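Local coordinates for protein CurF (Lyngbya majuscula, PDB 2Q35) that catalyses, through its crotonase-fold ECH2 domain, a decarboxylation in polyketide chain beta-branching, probably of a glutaconyl-type intermediate, at residues I91-A96 against L110-V115. The protein carries 1 engineered substitution. Numbering follows the deposited sequence.
Sequences IPIIAA and LYADFV
Asp113 reaches across to Ile93 and completes with its side chain the hydrogen bonding that its neighbours carry on with backbone alone. CG of Asp113 stands beside its own backbone N (chi1 -55°), which brings Asp113 OD2 to Ile93 N at 2.8 Å, a nearly straight bond taken on the anti lone pair. A carboxylate suits this place because the same OD2 also forms a salt bridge with Lys204, whose NZ in turn bonds Ile91 O. The next acceptor, Ile93 O, is shared: Asp113 N lies 2.9 Å from it in a bent hydrogen bond (130° at the hydrogen), while Phe114 N, at 3.1 Å, approaches in the carbonyl plane. Regular parallel pairing then takes over as Ala95 N donates to Phe114 O at 2.8 Å, almost linearly.

Strand 93-97 is thereby joined to strand 114-118 in the parallel part of the crotonase core sheet, while its other edge bonds to strand 50-54. On one face Ile94 CG1 packs on Phe114 CB (3.9 Å), under helix 178-192, and the Phe114 ring meets Tyr156 of a second subunit edge-to-face. On the other, the methyl of Ala112 touches both Ile93 CG2 and Ala95 CB, where the two alanines let the turn come close. Although the touching residues are all buried, the Lys204 salt bridge and the N-H of Ile93 probably keep Asp113 charged, fastening the start of the strand pair by electrostatics as well as hydrogen bonds.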
ATOM      1  N   ILE A  91       2.252 -22.614  10.415  1.00 11.28           N
ATOM      2  CA  ILE A  91       0.806 -22.443  10.200  1.00 10.28           C
ATOM      3  C   ILE A  91       0.381 -21.003  10.461  1.00 11.36           C
ATOM      4  O   ILE A  91       1.047 -20.276  11.185  1.00 11.70           O
ATOM      5  CB  ILE A  91      -0.044 -23.450  11.026  1.00 10.05           C
ATOM      6  CG1 ILE A  91       0.296 -23.372  12.520  1.00 10.55           C
ATOM      7  CG2 ILE A  91       0.144 -24.888  10.464  1.00 11.13           C
ATOM      8  CD1 ILE A  91      -0.739 -24.065  13.410  1.00 11.34           C
ATOM      9  N   PRO A  92      -0.730 -20.569   9.835  1.00 11.28           N
ATOM     10  CA  PRO A  92      -1.156 -19.170  10.029  1.00 12.72           C
ATOM     11  C   PRO A  92      -1.434 -18.799  11.489  1.00 12.15           C
ATOM     12  O   PRO A  92      -1.962 -19.614  12.270  1.00 12.94           O
ATOM     13  CB  PRO A  92      -2.478 -19.073   9.247  1.00 13.67           C
ATOM     14  CG  PRO A  92      -2.663 -20.333   8.537  1.00 14.57           C
ATOM     15  CD  PRO A  92      -1.577 -21.313   8.887  1.00 10.28           C
ATOM     16  N   ILE A  93      -1.054 -17.573  11.827  1.00 11.09           N
ATOM     17  CA  ILE A  93      -1.259 -17.014  13.159  1.00 11.71           C
ATOM     18  C   ILE A  93      -2.139 -15.767  13.055  1.00 11.79           C
ATOM     19  O   ILE A  93      -1.894 -14.898  12.200  1.00 11.71           O
ATOM     20  CB  ILE A  93       0.094 -16.629  13.821  1.00 12.70           C
ATOM     21  CG1 ILE A  93       1.029 -17.827  13.934  1.00 13.46           C
ATOM     22  CG2 ILE A  93      -0.106 -15.971  15.227  1.00 12.19           C
ATOM     23  CD1 ILE A  93       2.460 -17.376  14.347  1.00 14.18           C
ATOM     24  N   ILE A  94      -3.160 -15.682  13.916  1.00 11.72           N
ATOM     25  CA  ILE A  94      -3.976 -14.468  14.072  1.00 12.83           C
ATOM     26  C   ILE A  94      -3.665 -13.845  15.434  1.00 10.97           C
ATOM     27  O   ILE A  94      -3.811 -14.501  16.462  1.00 12.70           O
ATOM     28  CB  ILE A  94      -5.476 -14.812  14.035  1.00 11.24           C
ATOM     29  CG1 ILE A  94      -5.835 -15.562  12.736  1.00 11.38           C
ATOM     30  CG2 ILE A  94      -6.355 -13.550  14.222  1.00 13.06           C
ATOM     31  CD1 ILE A  94      -7.243 -16.180  12.689  1.00 15.15           C
ATOM     32  N   ALA A  95      -3.223 -12.588  15.450  1.00 10.56           N
ATOM     33  CA  ALA A  95      -2.892 -11.924  16.713  1.00 10.03           C
ATOM     34  C   ALA A  95      -4.153 -11.198  17.141  1.00 11.04           C
ATOM     35  O   ALA A  95      -4.529 -10.210  16.511  1.00 13.61           O
ATOM     36  CB  ALA A  95      -1.792 -10.924  16.530  1.00 12.57           C
ATOM     37  N   ALA A  96      -4.755 -11.690  18.200  1.00 11.57           N
ATOM     38  CA  ALA A  96      -5.988 -11.063  18.733  1.00 11.12           C
ATOM     39  C   ALA A  96      -5.560 -10.096  19.831  1.00 11.30           C
ATOM     40  O   ALA A  96      -5.389 -10.470  20.996  1.00 12.40           O
ATOM     41  CB  ALA A  96      -6.960 -12.130  19.270  1.00 14.03           C
ATOM     42  N   LEU A 110       2.238  -7.795  15.075  1.00 14.51           N
ATOM     43  CA  LEU A 110       2.308  -7.487  13.653  1.00 13.22           C
ATOM     44  C   LEU A 110       3.137  -8.504  12.855  1.00 13.42           C
ATOM     45  O   LEU A 110       3.074  -8.499  11.616  1.00 15.68           O
ATOM     46  CB  LEU A 110       2.831  -6.058  13.409  1.00 13.98           C
ATOM     47  CG  LEU A 110       1.895  -4.934  13.840  1.00 15.77           C
ATOM     48  CD1 LEU A 110       2.607  -3.596  13.638  1.00 17.22           C
ATOM     49  CD2 LEU A 110       0.623  -4.960  13.030  1.00 20.64           C
ATOM     50  N   TYR A 111       3.860  -9.369  13.568  1.00 13.58           N
ATOM     51  CA  TYR A 111       4.638 -10.452  12.905  1.00 12.47           C
ATOM     52  C   TYR A 111       3.640 -11.522  12.447  1.00 13.63           C
ATOM     53  O   TYR A 111       3.950 -12.340  11.577  1.00 14.70           O
ATOM     54  CB  TYR A 111       5.661 -11.111  13.840  1.00 14.31           C
ATOM     55  CG  TYR A 111       6.853 -10.256  14.241  1.00 12.75           C
ATOM     56  CD1 TYR A 111       7.445  -9.353  13.350  1.00 16.04           C
ATOM     57  CD2 TYR A 111       7.397 -10.383  15.526  1.00 15.66           C
ATOM     58  CE1 TYR A 111       8.567  -8.562  13.758  1.00 16.96           C
ATOM     59  CE2 TYR A 111       8.494  -9.629  15.933  1.00 14.77           C
ATOM     60  CZ  TYR A 111       9.075  -8.725  15.049  1.00 17.64           C
ATOM     61  OH  TYR A 111      10.155  -7.970  15.477  1.00 19.74           O
ATOM     62  N   ALA A 112       2.420 -11.500  13.017  1.00 13.16           N
ATOM     63  CA  ALA A 112       1.418 -12.523  12.682  1.00 12.63           C
ATOM     64  C   ALA A 112       0.845 -12.318  11.276  1.00 12.81           C
ATOM     65  O   ALA A 112       1.037 -11.286  10.630  1.00 14.76           O
ATOM     66  CB  ALA A 112       0.270 -12.543  13.727  1.00 14.06           C
ATOM     67  N   ASP A 113       0.134 -13.325  10.793  1.00 12.39           N
ATOM     68  CA  ASP A 113      -0.400 -13.255   9.444  1.00 11.88           C
ATOM     69  C   ASP A 113      -1.646 -12.399   9.356  1.00 13.04           C
ATOM     70  O   ASP A 113      -1.893 -11.741   8.335  1.00 13.73           O
ATOM     71  CB  ASP A 113      -0.667 -14.659   8.937  1.00 11.88           C
ATOM     72  CG  ASP A 113       0.576 -15.520   9.027  1.00 12.00           C
ATOM     73  OD1 ASP A 113       1.528 -15.317   8.223  1.00 16.90           O
ATOM     74  OD2 ASP A 113       0.650 -16.340   9.956  1.00 13.62           O
ATOM     75  N   PHE A 114      -2.413 -12.402  10.438  1.00 12.36           N
ATOM     76  CA  PHE A 114      -3.616 -11.573  10.572  1.00 12.69           C
ATOM     77  C   PHE A 114      -3.576 -10.894  11.933  1.00 12.28           C
ATOM     78  O   PHE A 114      -2.981 -11.425  12.876  1.00 13.28           O
ATOM     79  CB  PHE A 114      -4.839 -12.469  10.521  1.00 13.07           C
ATOM     80  CG  PHE A 114      -5.016 -13.157   9.195  1.00 11.62           C
ATOM     81  CD1 PHE A 114      -4.470 -14.423   8.981  1.00 14.91           C
ATOM     82  CD2 PHE A 114      -5.711 -12.539   8.166  1.00 17.30           C
ATOM     83  CE1 PHE A 114      -4.622 -15.051   7.750  1.00 17.02           C
ATOM     84  CE2 PHE A 114      -5.891 -13.171   6.947  1.00 19.26           C
ATOM     85  CZ  PHE A 114      -5.320 -14.410   6.735  1.00 17.60           C
ATOM     86  N   VAL A 115      -4.203  -9.714  12.044  1.00 11.94           N
ATOM     87  CA  VAL A 115      -4.105  -8.941  13.282  1.00 11.95           C
ATOM     88  C   VAL A 115      -5.486  -8.331  13.518  1.00 12.92           C
ATOM     89  O   VAL A 115      -6.137  -7.866  12.573  1.00 15.03           O
ATOM     90  CB  VAL A 115      -3.057  -7.820  13.184  1.00 12.29           C
ATOM     91  CG1 VAL A 115      -2.884  -7.101  14.509  1.00 14.82           C
ATOM     92  CG2 VAL A 115      -1.682  -8.400  12.714  1.00 14.95           C
TER